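Local coordinates for protein proline dehydrogenase (PDB 3HAZ) that probably oxidises proline to glutamate in two steps, pairing an FAD-dependent proline dehydrogenase with an NAD-dependent aldehyde dehydrogenase in one chain, at residues P872-L877 with P890-V895; M767-T772 with R798-Q803; I837-K842 with E866-A871. One frame throughout, in Å; residues are numbered along the deposited sequence.

In the fold
All three contacts lie in the aldehyde dehydrogenase part of the chain; interaction 2 closes before interaction 3 opens, and interaction 3 closes before interaction 1 opens. Interactions 1 and 2, with centres about 12 Å apart, belong to one mixed sheet in which strand 891-897 lies between 873-876 and 797-803; Leu800 N is probably hydrogen-bonded to His893 O, 2.7 Å away. Interaction 3 lies at the surface, its centre about 18 Å from that of interaction 1 and 29 Å from that of interaction 2. Interactions 1 and 2 thus build the core sheet, whose strand 797-803 follows the predicted active-site Cys794, while interaction 3 packs the loop leading into strand 873-876 on a helix start near the NAD.

Interaction 1: P872-L877 with P890-V895; sequences PHIFEL and PILHVV
Rotation about the first torsion of Ile874 (chi1 -56°) leaves its CG2 methyl anti to the backbone N, and this branch lies beside Leu892 and Val894, 4.1 Å from Leu892 CD2 and 4.0 Å from Val894 CG2. Phe875 has a similar first torsion, -66°, which sets its ring beside the backbone N, on the side of Ile891. There the CG2 methyl of Ile891 meets the ring at its edge, near the ring plane, 4.1 Å from Phe875 CD1. Branched and aromatic residues suit these places, because a methyl or a ring edge on one strand can lie against a side chain of the next strand on the same face. Further on, Leu877 reaches across to His893, with Leu877 CD2 3.9 Å from His893 CB and CD1 at the edge of the imidazole. That buried ring has polar partners at both nitrogens: ND1 bonds to Arg798 O and NE2 to His848.

Between these two layers of side chains the backbones run parallel in exact register. Five bonds tie them, with His873, Phe875 and Leu877 as the residues of 872-877 that take part; Phe875 N, for example, gives a nearly straight bond of 2.9 Å to Leu892 O. Glu876 is buried too, yet its carboxylate is satisfied by a salt bridge to Arg896 and a hydrogen bond to His859.

These are neighbouring parallel strands in the mixed sheet of the aldehyde dehydrogenase part, with helices on both faces. Strand 857-861 flanks 873-876 on its other edge, running antiparallel, and 797-803 lies beyond 891-897. Helix 839-855 covers the face bearing His873, Phe875 and Ile891, while helix 775-787 packs on the one bearing Ile874 and Leu892.

Interaction 2: M767-T772 with R798-Q803; sequences MIADAT and RLLFVQ
Met767 and Leu800 lie side by side and point the same way, so that a single methyl, Leu800 CD1, sits against the thioether chain, 3.9 Å from Met767 CG and 4.0 Å from Met767 SD. A flexible methionine and a branched leucine suit the buried face they share with Ala769 and Val802. On the other face Phe801 turns its ring edge to Met767 O, which lies in the ring plane 3.8 Å from Phe801 CD2, and helix 902-911 covers this ring together with Ile768.

The backbones are parallel, and four bonds join them, among them Phe801 N to Met767 O at 2.7 Å. Past Ala769 the first strand ends, and a side chain takes over the pairing. Gln803, extended beyond CG, lies against Asp770 with its amide carbon CD 3.3 Å from Asp770 CB, and its OE1 accepts from Ala771 N at 2.8 Å, the donor standing 50° above the amide carbonyl plane. Asp770 meanwhile folds onto the chain that follows: its OD1 takes Thr772 N (2.9 Å) and Thr772 OG1 (2.7 Å) from one face of the carboxylate, closing an Asx turn, while OD2 bonds to Ser922.

In this beta-alpha-beta unit, whose connection is helix 775-787, the chain thus leaves the sheet through a buried turn in which two successive amides, of Ala771 and Thr772, find side-chain acceptors: the glutamine serves the first and the aspartate the second.

Interaction 3: I837-K842 with E866-A871; sequences IDVEAK and EGCFVA
Lys842 and Cys868 carry the closely packed part of this contact. The lysine's methylene chain crosses Val870 so that Lys842 CG comes 3.8 Å from Val870 CG2. It leaves the helix with CG trans to the backbone N (chi1 172°) and stays extended as far as CE, then bends at its last torsion. It passes Gly867 O, 3.7 Å from Lys842 CD, and puts NZ within a long hydrogen bond, 3.3 Å, of Phe869 O; Asp846, one helical turn on, is its salt-bridge partner. Lysine suits a place that is greasy along its length and polar at its tip. Cut back to an alanine, this position would probably leave Asp846 and Phe869 O without this partner and open a gap beside Val870. Cys868, centre of an inverse gamma turn, sets its SG against the helix start, 3.5 Å from Val839 N.

Toward solvent the fit is looser: exposed Val839 brings only CG2 to Cys868 SG, at 4.0 Å. At the backbone angles of Gly867, also exposed, a CB would be pressed against the carbonyl O of the residue before, so glycine fits. Asp838 is the N-cap, OD1 accepting from Ala841 N at 2.8 Å and OD2 bonding to Gln687; its side chain is about 8 Å from the bound NAD.

Segment 866-871 belongs to the loop that joins antiparallel strands 857-861 and 873-876, and is laid over the first turns of helix 839-855, where Val870 also touches Leu845 and Ile849.

Interaction 1: P872-L877 with P890-V895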
loop_
_atom_site.group_PDB
_atom_site.type_symbol
_atom_site.label_atom_id
_atom_site.label_comp_id
_atom_site.label_asym_id
_atom_site.label_seq_id
_atom_site.Cartn_x
_atom_site.Cartn_y
_atom_site.Cartn_z
ATOM N N PRO A 872 -15.992 -30.284 49.591
ATOM C CA PRO A 872 -16.898 -29.210 49.175
ATOM C C PRO A 872 -18.067 -29.045 50.147
ATOM O O PRO A 872 -18.646 -30.020 50.633
ATOM C CB PRO A 872 -17.396 -29.686 47.803
ATOM C CG PRO A 872 -16.272 -30.532 47.287
ATOM C CD PRO A 872 -15.743 -31.248 48.502
ATOM N N HIS A 873 -18.388 -27.798 50.451
ATOM C CA HIS A 873 -19.522 -27.488 51.298
ATOM C C HIS A 873 -20.356 -26.431 50.600
ATOM O O HIS A 873 -19.818 -25.542 49.944
ATOM C CB HIS A 873 -19.057 -26.966 52.662
ATOM C CG HIS A 873 -18.657 -28.042 53.625
ATOM N ND1 HIS A 873 -17.475 -28.742 53.513
ATOM C CD2 HIS A 873 -19.273 -28.522 54.732
ATOM C CE1 HIS A 873 -17.385 -29.615 54.500
ATOM N NE2 HIS A 873 -18.465 -29.503 55.253
ATOM N N ILE A 874 -21.671 -26.528 50.738
ATOM C CA ILE A 874 -22.549 -25.504 50.212
ATOM C C ILE A 874 -23.480 -25.029 51.310
ATOM O O ILE A 874 -24.238 -25.817 51.881
ATOM C CB ILE A 874 -23.392 -26.021 49.032
ATOM C CG1 ILE A 874 -22.479 -26.570 47.929
ATOM C CG2 ILE A 874 -24.283 -24.906 48.506
ATOM C CD1 ILE A 874 -23.198 -27.448 46.917
ATOM N N PHE A 875 -23.410 -23.737 51.610
ATOM C CA PHE A 875 -24.327 -23.124 52.556
ATOM C C PHE A 875 -25.163 -22.095 51.823
ATOM O O PHE A 875 -24.685 -21.438 50.892
ATOM C CB PHE A 875 -23.571 -22.434 53.698
ATOM C CG PHE A 875 -22.809 -23.375 54.573
ATOM C CD1 PHE A 875 -21.444 -23.545 54.403
ATOM C CD2 PHE A 875 -23.454 -24.092 55.568
ATOM C CE1 PHE A 875 -20.742 -24.420 55.208
ATOM C CE2 PHE A 875 -22.756 -24.962 56.374
ATOM C CZ PHE A 875 -21.399 -25.124 56.197
ATOM N N GLU A 876 -26.413 -21.957 52.242
ATOM C CA GLU A 876 -27.253 -20.880 51.742
ATOM C C GLU A 876 -27.439 -19.848 52.843
ATOM O O GLU A 876 -27.815 -20.179 53.969
ATOM C CB GLU A 876 -28.611 -21.402 51.249
ATOM C CG GLU A 876 -29.599 -20.287 50.908
ATOM C CD GLU A 876 -30.839 -20.784 50.178
ATOM O OE1 GLU A 876 -30.932 -21.997 49.896
ATOM O OE2 GLU A 876 -31.718 -19.954 49.875
ATOM N N LEU A 877 -27.152 -18.601 52.505
ATOM C CA LEU A 877 -27.283 -17.483 53.419
ATOM C C LEU A 877 -28.641 -16.837 53.219
ATOM O O LEU A 877 -29.186 -16.858 52.115
ATOM C CB LEU A 877 -26.210 -16.439 53.097
ATOM C CG LEU A 877 -24.794 -16.524 53.672
ATOM C CD1 LEU A 877 -24.406 -17.951 54.057
ATOM C CD2 LEU A 877 -23.782 -15.887 52.686
ATOM N N PRO A 890 -12.865 -25.019 49.740
ATOM C CA PRO A 890 -13.960 -25.534 48.900
ATOM C C PRO A 890 -15.322 -25.232 49.513
ATOM O O PRO A 890 -16.084 -26.159 49.756
ATOM C CB PRO A 890 -13.752 -27.055 48.928
ATOM C CG PRO A 890 -12.602 -27.328 49.887
ATOM C CD PRO A 890 -12.296 -26.055 50.619
ATOM N N ILE A 891 -15.629 -23.963 49.751
ATOM C CA ILE A 891 -16.838 -23.621 50.483
ATOM C C ILE A 891 -17.689 -22.596 49.749
ATOM O O ILE A 891 -17.364 -21.407 49.712
ATOM C CB ILE A 891 -16.506 -23.125 51.907
ATOM C CG1 ILE A 891 -15.656 -24.172 52.635
ATOM C CG2 ILE A 891 -17.792 -22.822 52.681
ATOM C CD1 ILE A 891 -15.055 -23.686 53.936
ATOM N N LEU A 892 -18.785 -23.072 49.163
ATOM C CA LEU A 892 -19.684 -22.207 48.409
ATOM C C LEU A 892 -20.791 -21.645 49.298
ATOM O O LEU A 892 -21.399 -22.372 50.083
ATOM C CB LEU A 892 -20.304 -22.979 47.240
ATOM C CG LEU A 892 -21.313 -22.215 46.391
ATOM C CD1 LEU A 892 -20.595 -21.132 45.590
ATOM C CD2 LEU A 892 -22.052 -23.171 45.469
ATOM N N HIS A 893 -21.043 -20.346 49.172
ATOM C CA HIS A 893 -22.176 -19.720 49.836
ATOM C C HIS A 893 -23.169 -19.286 48.764
ATOM O O HIS A 893 -22.767 -18.795 47.709
ATOM C CB HIS A 893 -21.723 -18.520 50.671
ATOM C CG HIS A 893 -20.597 -18.828 51.604
ATOM N ND1 HIS A 893 -19.281 -18.863 51.195
ATOM C CD2 HIS A 893 -20.587 -19.130 52.925
ATOM C CE1 HIS A 893 -18.509 -19.163 52.225
ATOM N NE2 HIS A 893 -19.276 -19.331 53.286
ATOM N N VAL A 894 -24.462 -19.485 49.029
ATOM C CA VAL A 894 -25.504 -19.159 48.059
ATOM C C VAL A 894 -26.587 -18.249 48.633
ATOM O O VAL A 894 -27.057 -18.447 49.752
ATOM C CB VAL A 894 -26.183 -20.431 47.507
ATOM C CG1 VAL A 894 -27.230 -20.061 46.460
ATOM C CG2 VAL A 894 -25.146 -21.384 46.929
ATOM N N VAL A 895 -26.980 -17.254 47.852
ATOM C CA VAL A 895 -28.103 -16.396 48.196
ATOM C C VAL A 895 -29.093 -16.398 47.022
ATOM O O VAL A 895 -28.702 -16.170 45.877
ATOM C CB VAL A 895 -27.635 -14.949 48.457
ATOM C CG1 VAL A 895 -28.829 -14.015 48.604
ATOM C CG2 VAL A 895 -26.740 -14.890 49.684
#

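Interaction 2: M767-T772 with R798-Q803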
loop_
_atom_site.group_PDB
_atom_site.type_symbol
_atom_site.label_atom_id
_atom_site.label_comp_id
_atom_site.label_asym_id
_atom_site.label_seq_id
_atom_site.Cartn_x
_atom_site.Cartn_y
_atom_site.Cartn_z
ATOM N N MET A 767 -20.930 -14.794 41.882
ATOM C CA MET A 767 -21.491 -15.071 40.570
ATOM C C MET A 767 -22.969 -14.708 40.591
ATOM O O MET A 767 -23.662 -14.962 41.573
ATOM C CB MET A 767 -21.328 -16.541 40.180
ATOM C CG MET A 767 -22.066 -16.894 38.888
ATOM S SD MET A 767 -21.877 -18.611 38.369
ATOM C CE MET A 767 -20.168 -18.641 37.822
ATOM N N ILE A 768 -23.447 -14.102 39.511
ATOM C CA ILE A 768 -24.869 -13.834 39.371
ATOM C C ILE A 768 -25.424 -14.705 38.250
ATOM O O ILE A 768 -24.947 -14.651 37.114
ATOM C CB ILE A 768 -25.141 -12.353 39.070
ATOM C CG1 ILE A 768 -24.498 -11.465 40.141
ATOM C CG2 ILE A 768 -26.639 -12.091 38.968
ATOM C CD1 ILE A 768 -24.611 -9.976 39.844
ATOM N N ALA A 769 -26.403 -15.539 38.584
ATOM C CA ALA A 769 -27.063 -16.383 37.591
ATOM C C ALA A 769 -28.568 -16.107 37.577
ATOM O O ALA A 769 -29.228 -16.235 38.611
ATOM C CB ALA A 769 -26.789 -17.863 37.880
ATOM N N ASP A 770 -29.107 -15.720 36.419
ATOM C CA ASP A 770 -30.550 -15.488 36.298
ATOM C C ASP A 770 -31.246 -16.682 35.655
ATOM O O ASP A 770 -30.593 -17.665 35.308
ATOM C CB ASP A 770 -30.866 -14.168 35.565
ATOM C CG ASP A 770 -30.508 -14.194 34.085
ATOM O OD1 ASP A 770 -30.471 -15.277 33.461
ATOM O OD2 ASP A 770 -30.287 -13.099 33.530
ATOM N N ALA A 771 -32.565 -16.595 35.499
ATOM C CA ALA A 771 -33.354 -17.746 35.065
ATOM C C ALA A 771 -33.246 -18.070 33.576
ATOM O O ALA A 771 -33.808 -19.071 33.120
ATOM C CB ALA A 771 -34.821 -17.583 35.474
ATOM N N THR A 772 -32.542 -17.234 32.815
ATOM C CA THR A 772 -32.254 -17.564 31.425
ATOM C C THR A 772 -30.973 -18.380 31.289
ATOM O O THR A 772 -30.631 -18.826 30.194
ATOM C CB THR A 772 -32.126 -16.316 30.523
ATOM O OG1 THR A 772 -30.914 -15.612 30.844
ATOM C CG2 THR A 772 -33.330 -15.399 30.694
ATOM N N ARG A 798 -17.012 -17.677 45.669
ATOM C CA ARG A 798 -17.333 -17.798 47.087
ATOM C C ARG A 798 -18.817 -17.554 47.343
ATOM O O ARG A 798 -19.378 -18.064 48.316
ATOM C CB ARG A 798 -16.495 -16.820 47.926
ATOM C CG ARG A 798 -15.019 -16.784 47.560
ATOM C CD ARG A 798 -14.345 -18.115 47.849
ATOM N NE ARG A 798 -12.889 -18.040 47.723
ATOM C CZ ARG A 798 -12.083 -19.097 47.793
ATOM N NH1 ARG A 798 -10.772 -18.946 47.674
ATOM N NH2 ARG A 798 -12.592 -20.310 47.978
ATOM N N LEU A 799 -19.453 -16.775 46.472
ATOM C CA LEU A 799 -20.836 -16.375 46.699
ATOM C C LEU A 799 -21.690 -16.424 45.432
ATOM O O LEU A 799 -21.532 -15.598 44.540
ATOM C CB LEU A 799 -20.880 -14.972 47.304
ATOM C CG LEU A 799 -22.266 -14.460 47.690
ATOM C CD1 LEU A 799 -22.959 -15.465 48.596
ATOM C CD2 LEU A 799 -22.156 -13.103 48.370
ATOM N N LEU A 800 -22.605 -17.388 45.363
ATOM C CA LEU A 800 -23.509 -17.495 44.219
ATOM C C LEU A 800 -24.841 -16.810 44.496
ATOM O O LEU A 800 -25.519 -17.144 45.466
ATOM C CB LEU A 800 -23.759 -18.964 43.856
ATOM C CG LEU A 800 -24.820 -19.254 42.784
ATOM C CD1 LEU A 800 -24.413 -18.723 41.402
ATOM C CD2 LEU A 800 -25.090 -20.743 42.716
ATOM N N PHE A 801 -25.203 -15.851 43.645
ATOM C CA PHE A 801 -26.548 -15.285 43.644
ATOM C C PHE A 801 -27.344 -15.967 42.529
ATOM O O PHE A 801 -26.903 -16.004 41.382
ATOM C CB PHE A 801 -26.515 -13.778 43.383
ATOM C CG PHE A 801 -25.874 -12.968 44.478
ATOM C CD1 PHE A 801 -26.629 -12.485 45.541
ATOM C CD2 PHE A 801 -24.522 -12.651 44.425
ATOM C CE1 PHE A 801 -26.050 -11.715 46.533
ATOM C CE2 PHE A 801 -23.935 -11.890 45.419
ATOM C CZ PHE A 801 -24.698 -11.418 46.473
ATOM N N VAL A 802 -28.508 -16.509 42.865
ATOM C CA VAL A 802 -29.332 -17.225 41.895
ATOM C C VAL A 802 -30.790 -16.788 42.017
ATOM O O VAL A 802 -31.312 -16.671 43.127
ATOM C CB VAL A 802 -29.242 -18.745 42.106
ATOM C CG1 VAL A 802 -29.573 -19.094 43.556
ATOM C CG2 VAL A 802 -30.183 -19.463 41.146
ATOM N N GLN A 803 -31.439 -16.525 40.886
ATOM C CA GLN A 803 -32.814 -16.035 40.909
ATOM C C GLN A 803 -33.722 -17.105 41.501
ATOM O O GLN A 803 -33.528 -18.296 41.262
ATOM C CB GLN A 803 -33.290 -15.608 39.512
ATOM C CG GLN A 803 -32.963 -14.164 39.162
ATOM C CD GLN A 803 -33.373 -13.781 37.739
ATOM O OE1 GLN A 803 -33.858 -14.614 36.975
ATOM N NE2 GLN A 803 -33.172 -12.518 37.381
#

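Interaction 3: I837-K842 with E866-A871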
loop_
_atom_site.group_PDB
_atom_site.type_symbol
_atom_site.label_atom_id
_atom_site.label_comp_id
_atom_site.label_asym_id
_atom_site.label_seq_id
_atom_site.Cartn_x
_atom_site.Cartn_y
_atom_site.Cartn_z
ATOM N N ILE A 837 -3.548 -26.910 51.869
ATOM C CA ILE A 837 -2.094 -26.781 51.972
ATOM C C ILE A 837 -1.480 -27.249 53.306
ATOM O O ILE A 837 -0.454 -27.923 53.306
ATOM C CB ILE A 837 -1.629 -25.341 51.627
ATOM C CG1 ILE A 837 -0.100 -25.278 51.499
ATOM C CG2 ILE A 837 -2.150 -24.347 52.656
ATOM C CD1 ILE A 837 0.476 -26.248 50.474
ATOM N N ASP A 838 -2.105 -26.908 54.431
ATOM C CA ASP A 838 -1.576 -27.306 55.735
ATOM C C ASP A 838 -2.635 -27.416 56.831
ATOM O O ASP A 838 -3.800 -27.054 56.639
ATOM C CB ASP A 838 -0.453 -26.358 56.190
ATOM C CG ASP A 838 -0.912 -24.913 56.304
ATOM O OD1 ASP A 838 -2.134 -24.670 56.397
ATOM O OD2 ASP A 838 -0.043 -24.015 56.303
ATOM N N VAL A 839 -2.205 -27.915 57.987
ATOM C CA VAL A 839 -3.078 -28.087 59.142
ATOM C C VAL A 839 -3.762 -26.783 59.540
ATOM O O VAL A 839 -4.927 -26.776 59.929
ATOM C CB VAL A 839 -2.293 -28.662 60.342
ATOM C CG1 VAL A 839 -2.815 -28.100 61.657
ATOM C CG2 VAL A 839 -2.352 -30.179 60.328
ATOM N N GLU A 840 -3.032 -25.680 59.436
ATOM C CA GLU A 840 -3.569 -24.375 59.798
ATOM C C GLU A 840 -4.722 -23.983 58.881
ATOM O O GLU A 840 -5.714 -23.407 59.324
ATOM C CB GLU A 840 -2.471 -23.308 59.751
ATOM C CG GLU A 840 -1.331 -23.524 60.745
ATOM C CD GLU A 840 -0.195 -24.375 60.189
ATOM O OE1 GLU A 840 -0.467 -25.443 59.598
ATOM O OE2 GLU A 840 0.978 -23.972 60.349
ATOM N N ALA A 841 -4.587 -24.299 57.597
ATOM C CA ALA A 841 -5.633 -23.987 56.637
ATOM C C ALA A 841 -6.895 -24.777 56.961
ATOM O O ALA A 841 -7.993 -24.223 57.017
ATOM C CB ALA A 841 -5.165 -24.277 55.212
ATOM N N LYS A 842 -6.734 -26.077 57.182
ATOM C CA LYS A 842 -7.876 -26.931 57.469
ATOM C C LYS A 842 -8.628 -26.484 58.728
ATOM O O LYS A 842 -9.860 -26.464 58.746
ATOM C CB LYS A 842 -7.446 -28.394 57.579
ATOM C CG LYS A 842 -8.552 -29.318 58.057
ATOM C CD LYS A 842 -8.064 -30.751 58.176
ATOM C CE LYS A 842 -9.066 -31.613 58.944
ATOM N NZ LYS A 842 -10.450 -31.492 58.402
ATOM N N GLU A 866 -9.405 -39.037 55.817
ATOM C CA GLU A 866 -8.549 -38.628 56.923
ATOM C C GLU A 866 -7.370 -37.824 56.383
ATOM O O GLU A 866 -6.858 -38.113 55.303
ATOM C CB GLU A 866 -8.053 -39.849 57.706
ATOM N N GLY A 867 -6.950 -36.809 57.129
ATOM C CA GLY A 867 -5.797 -36.011 56.745
ATOM C C GLY A 867 -6.157 -34.567 56.461
ATOM O O GLY A 867 -7.251 -34.114 56.810
ATOM N N CYS A 868 -5.238 -33.848 55.819
ATOM C CA CYS A 868 -5.438 -32.433 55.513
ATOM C C CYS A 868 -6.428 -32.229 54.372
ATOM O O CYS A 868 -6.112 -31.570 53.381
ATOM C CB CYS A 868 -4.105 -31.750 55.166
ATOM S SG CYS A 868 -3.297 -30.906 56.547
ATOM N N PHE A 869 -7.621 -32.797 54.512
ATOM C CA PHE A 869 -8.648 -32.656 53.494
ATOM C C PHE A 869 -9.849 -31.880 54.014
ATOM O O PHE A 869 -10.261 -32.044 55.166
ATOM C CB PHE A 869 -9.103 -34.028 52.999
ATOM C CG PHE A 869 -8.060 -34.768 52.222
ATOM C CD1 PHE A 869 -7.169 -35.616 52.864
ATOM C CD2 PHE A 869 -7.967 -34.620 50.851
ATOM C CE1 PHE A 869 -6.204 -36.299 52.149
ATOM C CE2 PHE A 869 -7.006 -35.300 50.128
ATOM C CZ PHE A 869 -6.123 -36.141 50.776
ATOM N N VAL A 870 -10.400 -31.032 53.152
ATOM C CA VAL A 870 -11.699 -30.416 53.391
ATOM C C VAL A 870 -12.579 -30.604 52.153
ATOM O O VAL A 870 -12.204 -30.202 51.058
ATOM C CB VAL A 870 -11.568 -28.920 53.711
ATOM C CG1 VAL A 870 -12.942 -28.308 53.924
ATOM C CG2 VAL A 870 -10.700 -28.719 54.944
ATOM N N ALA A 871 -13.738 -31.230 52.329
ATOM C CA ALA A 871 -14.637 -31.511 51.215
ATOM C C ALA A 871 -15.450 -30.280 50.815
ATOM O O ALA A 871 -15.587 -29.339 51.594
ATOM C CB ALA A 871 -15.571 -32.682 51.566
#